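Local structure of beta-glucuronidase (6XXW) at residues V320-I332 with F572-K586. The protein probably hydrolyses beta-D-glucuronides, releasing glucuronic acid, as a glycoside hydrolase of family 2. Numbering follows the deposited sequence.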
loop_
_atom_site.group_PDB
_atom_site.type_symbol
_atom_site.label_atom_id
_atom_site.label_comp_id
_atom_site.label_asym_id
_atom_site.label_seq_id
_atom_site.Cartn_x
_atom_site.Cartn_y
_atom_site.Cartn_z
ATOM N N VAL A 320 1.828 -26.420 1.953
ATOM C CA VAL A 320 0.772 -25.444 2.223
ATOM C C VAL A 320 0.564 -24.540 1.011
ATOM O O VAL A 320 -0.560 -24.360 0.532
ATOM C CB VAL A 320 1.106 -24.633 3.483
ATOM C CG1 VAL A 320 0.162 -23.453 3.620
ATOM C CG2 VAL A 320 1.036 -25.529 4.725
ATOM N N ILE A 321 1.655 -23.973 0.484
ATOM C CA ILE A 321 1.559 -23.077 -0.668
ATOM C C ILE A 321 1.052 -23.833 -1.895
ATOM O O ILE A 321 0.248 -23.312 -2.686
ATOM C CB ILE A 321 2.931 -22.412 -0.921
ATOM C CG1 ILE A 321 3.151 -21.258 0.067
ATOM C CG2 ILE A 321 3.051 -21.915 -2.349
ATOM C CD1 ILE A 321 2.213 -20.074 -0.149
ATOM N N ASN A 322 1.470 -25.087 -2.048
ATOM C CA ASN A 322 1.078 -25.849 -3.227
ATOM C C ASN A 322 -0.426 -26.095 -3.235
ATOM O O ASN A 322 -1.097 -25.875 -4.247
ATOM C CB ASN A 322 1.840 -27.174 -3.269
ATOM C CG ASN A 322 3.292 -26.998 -3.644
ATOM O OD1 ASN A 322 3.699 -25.939 -4.117
ATOM N ND2 ASN A 322 4.081 -28.049 -3.450
ATOM N N ILE A 323 -0.973 -26.545 -2.108
ATOM C CA ILE A 323 -2.407 -26.815 -2.049
ATOM C C ILE A 323 -3.193 -25.518 -2.173
ATOM O O ILE A 323 -4.195 -25.450 -2.897
ATOM C CB ILE A 323 -2.733 -27.606 -0.768
ATOM C CG1 ILE A 323 -2.262 -29.060 -0.964
ATOM C CG2 ILE A 323 -4.241 -27.575 -0.460
ATOM C CD1 ILE A 323 -2.106 -29.851 0.325
ATOM N N LYS A 324 -2.732 -24.456 -1.511
ATOM C CA LYS A 324 -3.343 -23.141 -1.711
ATOM C C LYS A 324 -3.378 -22.764 -3.192
ATOM O O LYS A 324 -4.395 -22.274 -3.698
ATOM C CB LYS A 324 -2.580 -22.084 -0.917
ATOM C CG LYS A 324 -3.148 -20.687 -1.084
ATOM C CD LYS A 324 -4.613 -20.640 -0.655
ATOM C CE LYS A 324 -5.034 -19.214 -0.298
ATOM N NZ LYS A 324 -6.395 -19.165 0.332
ATOM N N ASP A 325 -2.278 -23.007 -3.908
ATOM C CA ASP A 325 -2.208 -22.596 -5.308
ATOM C C ASP A 325 -3.209 -23.379 -6.151
ATOM O O ASP A 325 -3.863 -22.816 -7.035
ATOM C CB ASP A 325 -0.786 -22.795 -5.847
ATOM C CG ASP A 325 0.188 -21.681 -5.428
ATOM O OD1 ASP A 325 -0.219 -20.726 -4.720
ATOM O OD2 ASP A 325 1.381 -21.761 -5.817
ATOM N N PHE A 326 -3.346 -24.685 -5.892
ATOM C CA PHE A 326 -4.302 -25.466 -6.666
ATOM C C PHE A 326 -5.743 -25.085 -6.338
ATOM O O PHE A 326 -6.606 -25.093 -7.222
ATOM C CB PHE A 326 -4.056 -26.965 -6.450
ATOM C CG PHE A 326 -2.935 -27.494 -7.299
ATOM C CD1 PHE A 326 -3.151 -27.821 -8.628
ATOM C CD2 PHE A 326 -1.645 -27.576 -6.794
ATOM C CE1 PHE A 326 -2.115 -28.268 -9.418
ATOM C CE2 PHE A 326 -0.603 -28.019 -7.586
ATOM C CZ PHE A 326 -0.838 -28.367 -8.899
ATOM N N ASN A 327 -6.033 -24.754 -5.081
ATOM C CA ASN A 327 -7.385 -24.290 -4.764
ATOM C C ASN A 327 -7.683 -22.967 -5.457
ATOM O O ASN A 327 -8.814 -22.727 -5.903
ATOM C CB ASN A 327 -7.555 -24.172 -3.252
ATOM C CG ASN A 327 -7.555 -25.522 -2.585
ATOM O OD1 ASN A 327 -7.885 -26.522 -3.219
ATOM N ND2 ASN A 327 -7.152 -25.574 -1.325
ATOM N N LEU A 328 -6.671 -22.109 -5.585
ATOM C CA LEU A 328 -6.854 -20.863 -6.329
ATOM C C LEU A 328 -7.040 -21.128 -7.818
ATOM O O LEU A 328 -7.861 -20.474 -8.472
ATOM C CB LEU A 328 -5.664 -19.932 -6.094
ATOM C CG LEU A 328 -5.573 -19.245 -4.725
ATOM C CD1 LEU A 328 -4.184 -18.582 -4.534
ATOM C CD2 LEU A 328 -6.697 -18.235 -4.557
ATOM N N LEU A 329 -6.292 -22.086 -8.372
ATOM C CA LEU A 329 -6.479 -22.451 -9.775
ATOM C C LEU A 329 -7.913 -22.898 -10.037
ATOM O O LEU A 329 -8.534 -22.504 -11.035
ATOM C CB LEU A 329 -5.488 -23.556 -10.167
ATOM C CG LEU A 329 -4.015 -23.163 -10.387
ATOM C CD1 LEU A 329 -3.178 -24.412 -10.821
ATOM C CD2 LEU A 329 -3.896 -22.056 -11.407
ATOM N N LYS A 330 -8.451 -23.752 -9.160
ATOM C CA LYS A 330 -9.830 -24.195 -9.326
ATOM C C LYS A 330 -10.810 -23.048 -9.099
ATOM O O LYS A 330 -11.789 -22.909 -9.845
ATOM C CB LYS A 330 -10.126 -25.365 -8.382
ATOM C CG LYS A 330 -9.516 -26.699 -8.835
ATOM C CD LYS A 330 -10.152 -27.222 -10.135
ATOM C CE LYS A 330 -11.388 -28.077 -9.864
ATOM N NZ LYS A 330 -12.001 -28.642 -11.108
ATOM N N TRP A 331 -10.541 -22.195 -8.100
ATOM C CA TRP A 331 -11.412 -21.046 -7.822
ATOM C C TRP A 331 -11.521 -20.101 -9.021
ATOM O O TRP A 331 -12.621 -19.659 -9.392
ATOM C CB TRP A 331 -10.877 -20.289 -6.605
ATOM C CG TRP A 331 -11.546 -18.962 -6.355
ATOM C CD1 TRP A 331 -12.732 -18.754 -5.723
ATOM C CD2 TRP A 331 -11.052 -17.668 -6.721
ATOM N NE1 TRP A 331 -13.017 -17.403 -5.672
ATOM C CE2 TRP A 331 -12.001 -16.715 -6.282
ATOM C CE3 TRP A 331 -9.908 -17.223 -7.384
ATOM C CZ2 TRP A 331 -11.838 -15.343 -6.486
ATOM C CZ3 TRP A 331 -9.739 -15.858 -7.590
ATOM C CH2 TRP A 331 -10.705 -14.932 -7.148
ATOM N N ILE A 332 -10.386 -19.752 -9.624
ATOM C CA ILE A 332 -10.400 -18.811 -10.743
ATOM C C ILE A 332 -10.851 -19.452 -12.047
ATOM O O ILE A 332 -11.133 -18.740 -13.018
ATOM C CB ILE A 332 -9.000 -18.176 -10.854
ATOM C CG1 ILE A 332 -9.092 -16.772 -11.483
ATOM C CG2 ILE A 332 -8.034 -19.088 -11.633
ATOM C CD1 ILE A 332 -7.741 -16.075 -11.598
ATOM N N PHE A 572 -2.155 -12.863 -8.794
ATOM C CA PHE A 572 -2.235 -12.908 -7.341
ATOM C C PHE A 572 -0.997 -12.242 -6.754
ATOM O O PHE A 572 0.072 -12.227 -7.372
ATOM C CB PHE A 572 -2.325 -14.356 -6.817
ATOM C CG PHE A 572 -3.560 -15.081 -7.265
ATOM C CD1 PHE A 572 -3.530 -15.880 -8.395
ATOM C CD2 PHE A 572 -4.749 -14.951 -6.573
ATOM C CE1 PHE A 572 -4.660 -16.549 -8.831
ATOM C CE2 PHE A 572 -5.897 -15.617 -7.009
ATOM C CZ PHE A 572 -5.845 -16.425 -8.139
ATOM N N THR A 573 -1.140 -11.685 -5.552
ATOM C CA THR A 573 0.040 -11.207 -4.849
ATOM C C THR A 573 0.911 -12.400 -4.447
ATOM O O THR A 573 0.500 -13.561 -4.539
ATOM C CB THR A 573 -0.358 -10.401 -3.613
ATOM O OG1 THR A 573 -1.057 -11.256 -2.710
ATOM C CG2 THR A 573 -1.251 -9.243 -4.000
ATOM N N ARG A 574 2.129 -12.111 -3.975
ATOM C CA ARG A 574 3.012 -13.204 -3.576
ATOM C C ARG A 574 2.438 -14.004 -2.409
ATOM O O ARG A 574 2.744 -15.196 -2.265
ATOM C CB ARG A 574 4.392 -12.665 -3.208
ATOM C CG ARG A 574 5.471 -13.745 -3.180
ATOM C CD ARG A 574 6.821 -13.123 -2.937
ATOM N NE ARG A 574 7.953 -13.969 -3.327
ATOM C CZ ARG A 574 9.128 -13.929 -2.712
ATOM N NH1 ARG A 574 9.293 -13.120 -1.679
ATOM N NH2 ARG A 574 10.139 -14.680 -3.127
ATOM N N ASN A 575 1.618 -13.376 -1.563
ATOM C CA ASN A 575 0.939 -14.084 -0.490
ATOM C C ASN A 575 -0.404 -14.657 -0.934
ATOM O O ASN A 575 -1.255 -14.942 -0.088
ATOM C CB ASN A 575 0.777 -13.181 0.744
ATOM C CG ASN A 575 -0.163 -12.020 0.517
ATOM O OD1 ASN A 575 -0.599 -11.746 -0.609
ATOM N ND2 ASN A 575 -0.478 -11.312 1.595
ATOM N N ARG A 576 -0.608 -14.812 -2.246
ATOM C CA ARG A 576 -1.691 -15.623 -2.812
ATOM C C ARG A 576 -3.073 -14.997 -2.584
ATOM O O ARG A 576 -4.051 -15.702 -2.310
ATOM C CB ARG A 576 -1.648 -17.059 -2.268
ATOM C CG ARG A 576 -0.880 -18.038 -3.162
ATOM C CD ARG A 576 0.566 -17.631 -3.308
ATOM N NE ARG A 576 1.326 -18.603 -4.092
ATOM C CZ ARG A 576 2.561 -18.403 -4.533
ATOM N NH1 ARG A 576 3.182 -17.261 -4.261
ATOM N NH2 ARG A 576 3.178 -19.353 -5.238
ATOM N N GLN A 577 -3.168 -13.673 -2.733
ATOM C CA GLN A 577 -4.460 -12.989 -2.727
ATOM C C GLN A 577 -4.688 -12.280 -4.061
ATOM O O GLN A 577 -3.734 -11.833 -4.701
ATOM C CB GLN A 577 -4.552 -11.964 -1.585
ATOM C CG GLN A 577 -4.422 -12.554 -0.183
ATOM C CD GLN A 577 -5.418 -13.669 0.102
ATOM O OE1 GLN A 577 -6.543 -13.666 -0.403
ATOM N NE2 GLN A 577 -5.007 -14.626 0.928
ATOM N N PRO A 578 -5.938 -12.149 -4.503
ATOM C CA PRO A 578 -6.183 -11.745 -5.895
ATOM C C PRO A 578 -6.047 -10.247 -6.118
ATOM O O PRO A 578 -6.440 -9.432 -5.281
ATOM C CB PRO A 578 -7.629 -12.197 -6.137
ATOM C CG PRO A 578 -8.282 -12.093 -4.756
ATOM C CD PRO A 578 -7.181 -12.511 -3.792
ATOM N N LYS A 579 -5.512 -9.881 -7.287
ATOM C CA LYS A 579 -5.628 -8.514 -7.764
ATOM C C LYS A 579 -6.924 -8.368 -8.558
ATOM O O LYS A 579 -7.646 -9.337 -8.787
ATOM C CB LYS A 579 -4.406 -8.120 -8.604
ATOM C CG LYS A 579 -3.102 -8.176 -7.816
ATOM C CD LYS A 579 -1.915 -7.797 -8.715
ATOM C CE LYS A 579 -0.598 -8.279 -8.107
ATOM N NZ LYS A 579 0.561 -8.101 -9.043
ATOM N N MET A 580 -7.215 -7.136 -8.999
ATOM C CA MET A 580 -8.446 -6.880 -9.742
ATOM C C MET A 580 -8.622 -7.846 -10.914
ATOM O O MET A 580 -9.696 -8.431 -11.095
ATOM C CB MET A 580 -8.462 -5.432 -10.233
ATOM C CG MET A 580 -9.819 -4.975 -10.718
ATOM S SD MET A 580 -9.739 -3.266 -11.301
ATOM C CE MET A 580 -8.796 -2.559 -9.971
ATOM N N VAL A 581 -7.568 -8.042 -11.716
ATOM C CA VAL A 581 -7.717 -8.859 -12.921
ATOM C C VAL A 581 -8.017 -10.323 -12.606
ATOM O O VAL A 581 -8.575 -11.021 -13.459
ATOM C CB VAL A 581 -6.462 -8.753 -13.814
ATOM C CG1 VAL A 581 -5.306 -9.481 -13.196
ATOM C CG2 VAL A 581 -6.754 -9.297 -15.224
ATOM N N ALA A 582 -7.672 -10.813 -11.406
ATOM C CA ALA A 582 -8.075 -12.169 -11.021
ATOM C C ALA A 582 -9.586 -12.339 -11.108
ATOM O O ALA A 582 -10.082 -13.390 -11.529
ATOM C CB ALA A 582 -7.598 -12.492 -9.605
ATOM N N HIS A 583 -10.341 -11.311 -10.712
ATOM C CA HIS A 583 -11.791 -11.415 -10.788
ATOM C C HIS A 583 -12.295 -11.332 -12.224
ATOM O O HIS A 583 -13.270 -12.009 -12.570
ATOM C CB HIS A 583 -12.410 -10.344 -9.896
ATOM C CG HIS A 583 -11.857 -10.373 -8.510
ATOM N ND1 HIS A 583 -12.260 -11.306 -7.579
ATOM C CD2 HIS A 583 -10.873 -9.651 -7.923
ATOM C CE1 HIS A 583 -11.584 -11.119 -6.458
ATOM N NE2 HIS A 583 -10.731 -10.127 -6.642
ATOM N N PHE A 584 -11.648 -10.533 -13.078
ATOM C CA PHE A 584 -11.992 -10.555 -14.498
ATOM C C PHE A 584 -11.793 -11.953 -15.082
ATOM O O PHE A 584 -12.658 -12.473 -15.797
ATOM C CB PHE A 584 -11.154 -9.533 -15.276
ATOM C CG PHE A 584 -11.226 -9.722 -16.774
ATOM C CD1 PHE A 584 -12.294 -9.222 -17.498
ATOM C CD2 PHE A 584 -10.249 -10.444 -17.448
ATOM C CE1 PHE A 584 -12.371 -9.415 -18.885
ATOM C CE2 PHE A 584 -10.329 -10.655 -18.818
ATOM C CZ PHE A 584 -11.392 -10.137 -19.537
ATOM N N LEU A 585 -10.661 -12.585 -14.774
ATOM C CA LEU A 585 -10.392 -13.917 -15.325
ATOM C C LEU A 585 -11.366 -14.957 -14.778
ATOM O O LEU A 585 -11.824 -15.838 -15.519
ATOM C CB LEU A 585 -8.944 -14.320 -15.038
ATOM C CG LEU A 585 -7.872 -13.544 -15.822
ATOM C CD1 LEU A 585 -6.468 -13.900 -15.339
ATOM C CD2 LEU A 585 -8.007 -13.738 -17.337
ATOM N N LYS A 586 -11.711 -14.868 -13.490
ATOM C CA LYS A 586 -12.698 -15.796 -12.945
ATOM C C LYS A 586 -14.009 -15.715 -13.712
ATOM O O LYS A 586 -14.627 -16.744 -14.013
ATOM C CB LYS A 586 -12.943 -15.513 -11.460
ATOM C CG LYS A 586 -13.884 -16.512 -10.759
ATOM C CD LYS A 586 -13.984 -16.203 -9.268
ATOM C CE LYS A 586 -15.153 -16.923 -8.601
ATOM N NZ LYS A 586 -15.006 -18.402 -8.588
HETATM O O HOH W 1 -6.626 -16.464 -1.386
HETATM O O HOH W 2 -7.241 -16.801 1.810
HETATM O O HOH W 3 -14.142 -19.073 -13.200
#
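Asp325 OD2 is gripped by two cationic groups: Arg576 NH2 donates to it over 3.1 Å, and Lys306 forms a second salt bridge with the same oxygen. Its partner OD1 takes Arg576 NE at 2.7 Å, with an N-H...O angle of 166°. Both oxygens use their syn lone pairs; with NE and NH2 each taking one oxygen, the grip is side-on, and the two planes are nearly coplanar (10° apart). The guanidinium is fixed further by NH1, bonded to Arg574 O at 2.9 Å, and by NH2, which also reaches Asp309 O. A bend at chi2 (61°) swings CD and the guanidinium toward Asp325. Arg576 CG lies 3.6 Å from Leu328 CD1. A methionine in place of Arg576 would probably leave the buried carboxylate of Asp325 with Lys306 but without its paired donors, and Arg574 O without the NH1 bond.

Both segments belong to the TIM-barrel domain: helix 320-332 follows the barrel strand 297-305 and leads into strand 336-338, whereas 572-579 is a loop with a type I turn at Thr573-Arg576, running into the C-terminal helix. The helix axes approach to 10.1 Å.

Beyond the turn the contact is mixed, apolar round Phe572 and Ile332 and polar at Lys586. Leu328 CD1 sits over one face of the Phe572 ring, and Trp331 CZ3 meets that ring at its edge. Ile332 CD1 fits among Phe572 CZ, Ala582 CB and Leu585 CB. Lys586 crosses one indole face of Trp331: CD lies 3.9 Å from the six-membered ring centroid, a CH-pi contact, and NZ makes a cation-pi contact with the five-membered ring. The bend at chi4 turns NZ to Trp331 O, the hydrogen bond measuring 2.8 Å. At the indole's edge lies His583, whose NE2 bonds Glu525 of a third subunit.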